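Local coordinates for protein chitinase (Paenibacillus sp. FPU-7, PDB 5GZT) that probably catalyses the random endo-hydrolysis of beta-1,4 linkages between N-acetylglucosamine units in chitin and chitodextrins, at residues V287-D292 with A349-L354; A794-R797 with K802-K805; S846-V851 with G934-L939; H1034-Q1039 with Y1067-A1072. One frame throughout, in Å; residues are numbered along the deposited sequence.

Contact 1: residues V287-D292 with A349-L354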
# COMPACT_ATOMS: atom_id res chain seq x y z
N VAL B 287 -1.68 -18.28 6.96
CA VAL B 287 -2.84 -18.09 7.82
C VAL B 287 -4.05 -18.56 7.01
O VAL B 287 -4.14 -18.34 5.75
CB VAL B 287 -2.96 -16.59 8.25
CG1 VAL B 287 -4.26 -16.29 9.00
CG2 VAL B 287 -1.75 -16.21 9.09
N ASP B 288 -4.98 -19.17 7.73
CA ASP B 288 -6.22 -19.60 7.13
C ASP B 288 -7.17 -18.48 7.20
O ASP B 288 -7.80 -18.25 8.22
CB ASP B 288 -6.74 -20.87 7.82
CG ASP B 288 -8.05 -21.38 7.24
OD1 ASP B 288 -8.83 -20.63 6.58
OD2 ASP B 288 -8.28 -22.54 7.48
N TRP B 289 -7.25 -17.71 6.10
CA TRP B 289 -7.98 -16.48 6.13
C TRP B 289 -9.45 -16.67 6.26
O TRP B 289 -10.12 -15.77 6.78
CB TRP B 289 -7.61 -15.55 4.96
CG TRP B 289 -6.26 -15.02 5.22
CD1 TRP B 289 -5.11 -15.36 4.61
CD2 TRP B 289 -5.92 -14.10 6.25
NE1 TRP B 289 -4.06 -14.72 5.20
CE2 TRP B 289 -4.53 -13.93 6.21
CE3 TRP B 289 -6.67 -13.41 7.21
CZ2 TRP B 289 -3.85 -13.09 7.08
CZ3 TRP B 289 -6.00 -12.55 8.07
CH2 TRP B 289 -4.58 -12.40 8.00
N ALA B 290 -10.00 -17.84 5.85
CA ALA B 290 -11.43 -18.03 5.97
C ALA B 290 -11.80 -18.25 7.42
O ALA B 290 -12.84 -17.72 7.86
CB ALA B 290 -11.93 -19.18 5.09
N LYS B 291 -11.00 -19.01 8.18
CA LYS B 291 -11.25 -19.18 9.65
C LYS B 291 -10.76 -18.00 10.55
O LYS B 291 -10.88 -18.05 11.78
CB LYS B 291 -10.48 -20.34 10.22
CG LYS B 291 -10.75 -21.75 9.77
CD LYS B 291 -9.66 -22.62 10.48
CE LYS B 291 -9.84 -24.13 10.39
NZ LYS B 291 -9.85 -24.55 8.96
N ASP B 292 -10.08 -17.02 9.99
CA ASP B 292 -9.39 -16.00 10.85
C ASP B 292 -10.45 -15.20 11.58
O ASP B 292 -11.50 -14.87 10.99
CB ASP B 292 -8.54 -15.08 9.99
CG ASP B 292 -8.14 -13.82 10.71
OD1 ASP B 292 -7.31 -13.88 11.63
OD2 ASP B 292 -8.69 -12.77 10.34
N ALA B 349 -9.56 -16.77 -2.45
CA ALA B 349 -10.97 -16.37 -2.63
C ALA B 349 -11.42 -15.36 -1.60
O ALA B 349 -12.08 -14.37 -1.96
CB ALA B 349 -11.90 -17.60 -2.61
N TYR B 350 -11.04 -15.57 -0.34
CA TYR B 350 -11.45 -14.67 0.76
C TYR B 350 -10.87 -13.26 0.56
O TYR B 350 -11.56 -12.27 0.80
CB TYR B 350 -11.06 -15.23 2.16
CG TYR B 350 -11.21 -14.21 3.25
CD1 TYR B 350 -12.43 -14.02 3.93
CD2 TYR B 350 -10.12 -13.41 3.61
CE1 TYR B 350 -12.56 -13.05 4.94
CE2 TYR B 350 -10.25 -12.45 4.61
CZ TYR B 350 -11.46 -12.27 5.25
OH TYR B 350 -11.54 -11.32 6.22
N LEU B 351 -9.63 -13.20 0.09
CA LEU B 351 -8.88 -11.96 -0.04
C LEU B 351 -9.33 -11.06 -1.21
O LEU B 351 -9.50 -9.82 -1.04
CB LEU B 351 -7.36 -12.24 -0.14
CG LEU B 351 -6.74 -12.90 1.13
CD1 LEU B 351 -5.36 -13.42 0.81
CD2 LEU B 351 -6.68 -11.94 2.33
N THR B 352 -9.56 -11.68 -2.38
CA THR B 352 -10.14 -10.92 -3.51
C THR B 352 -11.55 -10.47 -3.16
O THR B 352 -11.94 -9.42 -3.59
CB THR B 352 -10.11 -11.71 -4.80
OG1 THR B 352 -10.76 -12.95 -4.56
CG2 THR B 352 -8.64 -11.97 -5.22
N GLY B 353 -12.24 -11.25 -2.35
CA GLY B 353 -13.56 -10.92 -1.84
C GLY B 353 -13.60 -9.69 -0.97
O GLY B 353 -14.66 -9.14 -0.76
N LEU B 354 -12.44 -9.22 -0.49
CA LEU B 354 -12.38 -7.98 0.29
C LEU B 354 -12.56 -6.76 -0.57
O LEU B 354 -12.78 -5.67 -0.02
CB LEU B 354 -11.06 -7.84 1.08
CG LEU B 354 -10.80 -8.94 2.09
CD1 LEU B 354 -9.36 -8.79 2.54
CD2 LEU B 354 -11.80 -8.86 3.23
O HOH W 1 -10.27 -12.21 8.47
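Trp289 and the neighbouring pair Tyr350 and Leu351 carry the apolar part of the contact, where the loop following barrel strand 264-284 leans on the later part of helix 344-352. CB of Trp289 rests 3.6 Å from CD2 of Tyr350. CD2 of Leu351 reaches one face of the indole, offset toward its rim and 4.2 Å from CG of Trp289. CG1 of Val287, from within the loop, lies over the centre of the opposite face, so the indole is sandwiched between two aliphatic branches. Tyr350 CG lies anti to its own backbone nitrogen (chi1 168°), which swings the phenol out to the loop; there Trp289 O sits over the centre of the ring, 3.8 Å above its plane.

Polar links between the segments are indirect. One water lies in the plane of the indole at its edge, donating a hydrogen bond to Asp292 OD2 at 2.5 Å and meeting Tyr350 OH at 2.7 Å. Earlier on the same helix, Asn347 bonds Trp289 N and Val287 O, while Trp289 NE1 is satisfied by Pro284 O.

Within the loop, Asp288 forms an Asx motif: Lys291 N donates to OD1 at 3.1 Å, nearly straight at 169°, and Lys291 NZ makes a salt bridge with OD2 of Asp288 at 2.9 Å.

The chemistry implies a division of labour: the buried indole and Leu351, with the flank of the Tyr350 ring, join helix to loop, Asp288 shapes the turn from inside, and a single water ties the phenol to Asp292.

Contact 2: residues A794-R797 with K802-K805; sequences AFAR and KVVK
Arg797 and Val804 are the hydrogen-bonded pair of an antiparallel beta hairpin, in which short strand 802-805 folds back on barrel strand 790-799 of a glycosyl hydrolase family 18 module. Arg797 N donates to Val804 O at 2.9 Å, with 171° at the hydrogen; Val804 N returns a bond to Arg797 O at 2.8 Å, with 167°. Arg797 O also receives a CA-H contact from Val803, whose CA is 3.3 Å away.

Other polar groups are satisfied from outside the two segments. Backbone bonds tie Ala796 to Ser852 and Gly854 on strand 848-854, and Val803 N donates to Ser877 OG of helix 868-884. The guanidinium of Arg797 turns away from the hairpin: NE bonds Gly854 O, NH1 makes a salt bridge with Asp809, and Trp812 adds a cation-pi contact. Lys802 and Lys805 reach Glu873 and Asp831 respectively through salt bridges.

Packing between the strands is modest. Val804 CG2 lies 3.5 Å from the backbone Arg797 O; between side chains, Val803, with CG1 anti to its nitrogen (chi1 172°), brings that methyl to 3.8 Å from Ala796 CB.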
# COMPACT_ATOMS: atom_id res chain seq x y z
N ALA B 794 -42.79 3.51 31.15
CA ALA B 794 -43.13 3.67 29.76
C ALA B 794 -44.65 3.43 29.58
O ALA B 794 -45.11 2.39 29.97
CB ALA B 794 -42.37 2.60 29.00
N PHE B 795 -45.47 4.38 29.13
CA PHE B 795 -45.07 5.74 28.83
C PHE B 795 -46.25 6.64 29.15
O PHE B 795 -47.38 6.16 29.29
CB PHE B 795 -44.75 5.95 27.40
CG PHE B 795 -43.56 5.22 26.85
CD1 PHE B 795 -42.31 5.77 26.97
CD2 PHE B 795 -43.73 4.11 25.99
CE1 PHE B 795 -41.19 5.13 26.41
CE2 PHE B 795 -42.64 3.49 25.42
CZ PHE B 795 -41.33 3.99 25.62
N ALA B 796 -45.98 7.94 29.29
CA ALA B 796 -46.97 8.99 29.11
C ALA B 796 -46.88 9.49 27.67
O ALA B 796 -45.89 9.25 26.99
CB ALA B 796 -46.76 10.11 30.09
N ARG B 797 -47.90 10.14 27.19
CA ARG B 797 -47.99 10.56 25.78
C ARG B 797 -48.42 11.97 25.74
O ARG B 797 -48.70 12.57 26.81
CB ARG B 797 -48.98 9.67 25.00
CG ARG B 797 -48.50 8.21 24.90
CD ARG B 797 -47.47 8.20 23.81
NE ARG B 797 -46.49 7.15 23.88
CZ ARG B 797 -46.46 6.04 23.15
NH1 ARG B 797 -47.49 5.64 22.40
NH2 ARG B 797 -45.41 5.26 23.24
N LYS B 802 -50.57 18.44 25.86
CA LYS B 802 -50.70 18.16 27.29
C LYS B 802 -50.18 16.73 27.45
O LYS B 802 -50.21 15.95 26.53
CB LYS B 802 -52.18 18.33 27.77
CG LYS B 802 -52.57 19.78 27.57
CD LYS B 802 -53.92 20.13 28.14
CE LYS B 802 -54.07 21.69 28.31
NZ LYS B 802 -52.84 22.60 28.41
N VAL B 803 -49.66 16.43 28.63
CA VAL B 803 -49.17 15.13 28.90
C VAL B 803 -50.30 14.29 29.47
O VAL B 803 -50.96 14.72 30.42
CB VAL B 803 -47.98 15.21 29.87
CG1 VAL B 803 -47.58 13.82 30.31
CG2 VAL B 803 -46.84 15.90 29.17
N VAL B 804 -50.51 13.12 28.89
CA VAL B 804 -51.67 12.26 29.19
C VAL B 804 -51.23 10.82 29.36
O VAL B 804 -50.09 10.48 29.07
CB VAL B 804 -52.69 12.34 28.07
CG1 VAL B 804 -53.14 13.77 27.93
CG2 VAL B 804 -52.11 11.85 26.78
N LYS B 805 -52.08 10.01 29.96
CA LYS B 805 -51.83 8.58 30.02
C LYS B 805 -51.87 7.97 28.64
O LYS B 805 -52.55 8.49 27.72
CB LYS B 805 -52.84 7.89 30.88
CG LYS B 805 -52.78 8.24 32.36
CD LYS B 805 -54.06 7.76 33.10
CE LYS B 805 -53.88 7.84 34.61
NZ LYS B 805 -55.17 7.58 35.36

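Contact 3: residues S846-V851 with G934-L939; sequences SLKVLV and GKYYEL. With PO4 (phosphate ion), chain D.
The interior of a beta/alpha barrel, near the N-terminal ends of its strands, is where Lys848 and Leu850 of strand 848-854 meet Glu938 of strand 938-943. Leu850 crosses the glutamate at about a right angle: CD1 is 3.5 Å from Glu938 OE1, and CD2 is 3.9 Å from Glu938 CB. Lys848 also crosses it, its CD lying 3.8 Å from OE2 of Glu938. The ammonium stays beyond salt-bridge range of the carboxylate; its last torsion bends NZ toward the edge of the Tyr936 ring instead. A water accepts from Lys848 NZ at 2.7 Å and donates to Tyr936 O at 2.6 Å, linking the segments.

Strand 889-893 runs between these two in the parallel barrel of this family 18 module, which explains why side chains, and not backbones, span the gap. The buried carboxylate is satisfied by Tyr964 at OE1 and His790 at OE2, an arrangement that probably favours its charged form.

On the outer side of the same segment two residues bond one oxygen of a phosphate, probably from the crystallisation liquor. O4 of the phosphate accepts from Tyr937 OH at a very short 2.5 Å, in the ring plane, and from Lys935 NZ at 2.8 Å. His883 ND1 also bonds the phosphate, and Lys935 has a second partner in Asp888.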
# COMPACT_ATOMS: atom_id res chain seq x y z
N SER B 846 -34.61 4.82 48.55
CA SER B 846 -33.71 5.54 47.64
C SER B 846 -34.09 5.34 46.13
O SER B 846 -33.56 6.06 45.25
CB SER B 846 -32.26 5.14 47.97
OG SER B 846 -32.04 3.84 47.50
N LEU B 847 -35.02 4.44 45.80
CA LEU B 847 -35.45 4.27 44.41
C LEU B 847 -35.94 5.59 43.82
O LEU B 847 -36.68 6.29 44.48
CB LEU B 847 -36.56 3.26 44.35
CG LEU B 847 -37.13 2.93 42.98
CD1 LEU B 847 -36.10 2.31 42.05
CD2 LEU B 847 -38.25 1.96 43.17
N LYS B 848 -35.54 5.90 42.60
CA LYS B 848 -36.12 6.95 41.77
C LYS B 848 -36.97 6.39 40.65
O LYS B 848 -36.53 5.54 39.90
CB LYS B 848 -35.00 7.92 41.30
CG LYS B 848 -34.38 8.56 42.58
CD LYS B 848 -33.24 9.49 42.36
CE LYS B 848 -33.13 10.59 43.46
NZ LYS B 848 -33.00 11.96 42.78
N VAL B 849 -38.19 6.90 40.54
CA VAL B 849 -39.10 6.50 39.49
C VAL B 849 -39.44 7.73 38.66
O VAL B 849 -40.06 8.65 39.17
CB VAL B 849 -40.38 5.96 40.12
CG1 VAL B 849 -41.24 5.38 39.05
CG2 VAL B 849 -40.05 4.89 41.16
N LEU B 850 -39.13 7.69 37.37
CA LEU B 850 -39.33 8.79 36.47
C LEU B 850 -40.44 8.37 35.51
O LEU B 850 -40.67 7.20 35.23
CB LEU B 850 -38.09 9.09 35.66
CG LEU B 850 -36.90 9.76 36.37
CD1 LEU B 850 -36.04 8.67 36.94
CD2 LEU B 850 -36.11 10.52 35.30
N VAL B 851 -41.14 9.36 35.00
CA VAL B 851 -42.08 9.12 33.91
C VAL B 851 -41.40 9.37 32.59
O VAL B 851 -40.80 10.42 32.41
CB VAL B 851 -43.39 9.98 34.08
CG1 VAL B 851 -43.14 11.51 34.15
CG2 VAL B 851 -44.32 9.73 32.93
N GLY B 934 -38.83 21.12 48.19
CA GLY B 934 -37.80 20.55 49.09
C GLY B 934 -37.13 19.29 48.57
O GLY B 934 -36.84 18.38 49.34
N LYS B 935 -36.88 19.21 47.25
CA LYS B 935 -36.27 17.99 46.71
C LYS B 935 -35.70 18.21 45.30
O LYS B 935 -35.84 19.28 44.77
CB LYS B 935 -37.22 16.78 46.74
CG LYS B 935 -38.27 16.60 45.67
CD LYS B 935 -39.20 15.38 45.93
CE LYS B 935 -38.93 14.13 45.03
NZ LYS B 935 -40.13 13.24 44.56
N TYR B 936 -35.08 17.20 44.75
CA TYR B 936 -34.41 17.33 43.47
C TYR B 936 -35.20 16.46 42.52
O TYR B 936 -35.47 15.26 42.83
CB TYR B 936 -32.96 16.82 43.56
CG TYR B 936 -32.34 16.90 42.15
CD1 TYR B 936 -31.94 18.15 41.62
CD2 TYR B 936 -32.18 15.76 41.40
CE1 TYR B 936 -31.41 18.28 40.34
CE2 TYR B 936 -31.61 15.82 40.09
CZ TYR B 936 -31.26 17.09 39.57
OH TYR B 936 -30.76 17.17 38.33
N TYR B 937 -35.52 17.02 41.33
CA TYR B 937 -36.13 16.24 40.28
C TYR B 937 -35.16 16.06 39.09
O TYR B 937 -34.54 17.01 38.65
CB TYR B 937 -37.41 16.92 39.75
CG TYR B 937 -38.47 17.02 40.86
CD1 TYR B 937 -39.29 15.91 41.17
CD2 TYR B 937 -38.75 18.21 41.49
CE1 TYR B 937 -40.29 15.97 42.12
CE2 TYR B 937 -39.74 18.26 42.53
CZ TYR B 937 -40.53 17.14 42.80
OH TYR B 937 -41.53 17.14 43.84
N GLU B 938 -35.07 14.82 38.59
CA GLU B 938 -34.19 14.49 37.46
C GLU B 938 -34.88 14.83 36.18
O GLU B 938 -36.12 14.78 36.07
CB GLU B 938 -33.88 12.95 37.45
CG GLU B 938 -32.94 12.47 38.55
CD GLU B 938 -32.53 11.02 38.37
OE1 GLU B 938 -33.05 10.34 37.49
OE2 GLU B 938 -31.59 10.58 39.13
N LEU B 939 -34.06 15.12 35.20
CA LEU B 939 -34.46 15.20 33.79
C LEU B 939 -33.49 14.35 32.96
O LEU B 939 -32.27 14.56 33.07
CB LEU B 939 -34.41 16.65 33.32
CG LEU B 939 -34.76 16.93 31.86
CD1 LEU B 939 -36.23 16.60 31.64
CD2 LEU B 939 -34.55 18.39 31.49
P PO4 D . -43.76 14.45 43.83
O1 PO4 D . -43.78 14.25 42.31
O2 PO4 D . -44.68 15.61 43.96
O3 PO4 D . -44.23 13.22 44.43
O4 PO4 D . -42.36 14.87 44.33
O HOH W 2 -35.40 12.84 41.83

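Contact 4: residues H1034-Q1039 with Y1067-A1072; sequences HGLFQQ and YWDNSA
Tyr1067 lies flat against His1034, ring on ring in a face-to-face stack with centroids 3.7 Å apart and planes only 12° from parallel. The histidine covers one face of the phenol: its CG stands over the centre of the Tyr1067 ring, and CB adds a CH-pi contact, 3.8 Å from the centroid. Tyr1067 CG is anti to its carbonyl carbon (chi1 -62°), and His1034 takes the same kind of rotamer, which brings the two rings together.

Trp1068 points the other way from the strand; its NE1 donates in the ring plane to Asn1070 OD1 at 3.0 Å, on a lone pair of the amide oxygen. Asp1069 faces the loop again. OD2 of Asp1069 lies 3.9 Å from Leu1036 CD2 and a little farther from the Phe1037 ring, whose plane stands nearly upright to the carboxylate. That oxygen is bonded by Ser989 and His982, while OD1 turns to the following residues. Ser1071 OG reaches Asp1069 OD1 on its syn lone pair at 3.0 Å, and Ala1072 N meets OD1 from above the carboxylate plane at 3.1 Å, closing an Asx motif where the strand ends.

Across from it, Gly1035 to Gln1038 form a type II turn. Strand 1065-1069 is an edge of a four-stranded antiparallel sheet whose strands lie in sequence between barrel strands 1015-1020 and 1110-1114, consistent with the insertion domain of family 18 chitinases. Tyr1076 of adjacent strand 1074-1079 touches both His1034 and Leu1036, and Trp1068 packs on helix 1093-1106.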
# COMPACT_ATOMS: atom_id res chain seq x y z
N HIS B 1034 -21.30 -20.28 11.39
CA HIS B 1034 -22.52 -20.33 12.15
C HIS B 1034 -23.46 -19.16 11.86
O HIS B 1034 -24.13 -18.69 12.75
CB HIS B 1034 -22.20 -20.41 13.63
CG HIS B 1034 -21.10 -21.35 13.96
ND1 HIS B 1034 -21.17 -22.71 13.75
CD2 HIS B 1034 -19.87 -21.12 14.50
CE1 HIS B 1034 -20.05 -23.28 14.14
NE2 HIS B 1034 -19.25 -22.34 14.62
N GLY B 1035 -23.51 -18.72 10.61
CA GLY B 1035 -24.44 -17.66 10.20
C GLY B 1035 -24.00 -16.21 10.47
O GLY B 1035 -24.70 -15.29 10.05
N LEU B 1036 -22.82 -16.02 11.07
CA LEU B 1036 -22.38 -14.70 11.51
C LEU B 1036 -21.80 -13.90 10.37
O LEU B 1036 -20.84 -14.33 9.75
CB LEU B 1036 -21.32 -14.83 12.60
CG LEU B 1036 -20.72 -13.52 13.13
CD1 LEU B 1036 -21.83 -12.70 13.78
CD2 LEU B 1036 -19.59 -13.86 14.14
N PHE B 1037 -22.38 -12.74 10.11
CA PHE B 1037 -21.97 -11.84 9.01
C PHE B 1037 -22.13 -12.56 7.65
O PHE B 1037 -21.25 -12.46 6.78
CB PHE B 1037 -20.55 -11.24 9.17
CG PHE B 1037 -20.30 -10.58 10.53
CD1 PHE B 1037 -21.17 -9.56 11.00
CD2 PHE B 1037 -19.18 -10.91 11.30
CE1 PHE B 1037 -20.92 -8.94 12.24
CE2 PHE B 1037 -18.94 -10.29 12.53
CZ PHE B 1037 -19.82 -9.34 13.00
N GLN B 1038 -23.26 -13.26 7.49
CA GLN B 1038 -23.63 -13.94 6.24
C GLN B 1038 -24.77 -13.22 5.53
O GLN B 1038 -25.69 -12.68 6.17
CB GLN B 1038 -24.01 -15.40 6.52
CG GLN B 1038 -22.84 -16.23 7.04
CD GLN B 1038 -21.58 -16.10 6.19
OE1 GLN B 1038 -21.60 -16.33 4.99
NE2 GLN B 1038 -20.47 -15.74 6.82
N GLN B 1039 -24.68 -13.17 4.21
CA GLN B 1039 -25.82 -12.73 3.39
C GLN B 1039 -27.00 -13.73 3.60
O GLN B 1039 -26.80 -14.94 3.71
CB GLN B 1039 -25.36 -12.62 1.94
CG GLN B 1039 -26.41 -12.13 0.98
CD GLN B 1039 -26.92 -10.73 1.30
OE1 GLN B 1039 -26.13 -9.79 1.51
NE2 GLN B 1039 -28.25 -10.58 1.34
N TYR B 1067 -23.35 -19.46 20.24
CA TYR B 1067 -21.98 -19.07 19.93
C TYR B 1067 -21.61 -17.70 20.61
O TYR B 1067 -22.49 -17.02 21.18
CB TYR B 1067 -21.83 -19.01 18.41
CG TYR B 1067 -22.08 -20.38 17.75
CD1 TYR B 1067 -21.13 -21.44 17.88
CD2 TYR B 1067 -23.29 -20.65 17.09
CE1 TYR B 1067 -21.40 -22.69 17.30
CE2 TYR B 1067 -23.54 -21.87 16.49
CZ TYR B 1067 -22.59 -22.89 16.59
OH TYR B 1067 -22.88 -24.06 15.99
N TRP B 1068 -20.33 -17.35 20.52
CA TRP B 1068 -19.79 -16.22 21.19
C TRP B 1068 -18.79 -15.51 20.29
O TRP B 1068 -17.79 -16.12 19.97
CB TRP B 1068 -19.15 -16.69 22.47
CG TRP B 1068 -18.62 -15.51 23.32
CD1 TRP B 1068 -17.31 -15.11 23.45
CD2 TRP B 1068 -19.39 -14.54 24.06
NE1 TRP B 1068 -17.23 -14.02 24.28
CE2 TRP B 1068 -18.48 -13.64 24.66
CE3 TRP B 1068 -20.76 -14.39 24.35
CZ2 TRP B 1068 -18.89 -12.61 25.54
CZ3 TRP B 1068 -21.17 -13.29 25.22
CH2 TRP B 1068 -20.22 -12.45 25.79
N ASP B 1069 -19.09 -14.29 19.85
CA ASP B 1069 -18.08 -13.43 19.20
C ASP B 1069 -17.23 -12.74 20.24
O ASP B 1069 -17.63 -11.75 20.90
CB ASP B 1069 -18.72 -12.45 18.22
CG ASP B 1069 -17.72 -11.63 17.49
OD1 ASP B 1069 -16.55 -11.49 17.96
OD2 ASP B 1069 -18.10 -11.03 16.45
N ASN B 1070 -16.01 -13.26 20.42
CA ASN B 1070 -15.22 -12.81 21.55
C ASN B 1070 -14.70 -11.43 21.33
O ASN B 1070 -14.41 -10.76 22.28
CB ASN B 1070 -14.07 -13.78 21.85
CG ASN B 1070 -13.53 -13.56 23.26
OD1 ASN B 1070 -14.25 -13.71 24.26
ND2 ASN B 1070 -12.28 -13.08 23.34
N SER B 1071 -14.51 -11.00 20.09
CA SER B 1071 -14.03 -9.67 19.89
C SER B 1071 -15.20 -8.70 20.20
O SER B 1071 -14.96 -7.64 20.79
CB SER B 1071 -13.43 -9.44 18.47
OG SER B 1071 -14.39 -9.49 17.49
N ALA B 1072 -16.44 -9.09 19.86
CA ALA B 1072 -17.65 -8.25 20.11
C ALA B 1072 -18.18 -8.35 21.52
O ALA B 1072 -18.92 -7.46 21.95
CB ALA B 1072 -18.77 -8.60 19.13

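How the contacts relate
Contacts 2, 3 and 4 belong to the second family 18 module, contact 1 to the first. Contacts 2 and 3 touch directly: strands 790-799 and 848-854 are neighbours in the barrel, their contact centres are about 17 Å apart, and Ala796 CB packs on Val851 CG2 at 3.8 Å. Contact 4 lies about 40 Å from contact 2 and about 41 Å from contact 3, centre to centre. Its closer neighbour is contact 1, about 16 Å between centres and about 8 Å between nearest atoms, so the two modules approach each other here without these segments touching. The phosphate belongs to contact 3 alone, while the sodium ion is bound far earlier in the sequence, by Glu44, Thr50, Phe52 and Ser72.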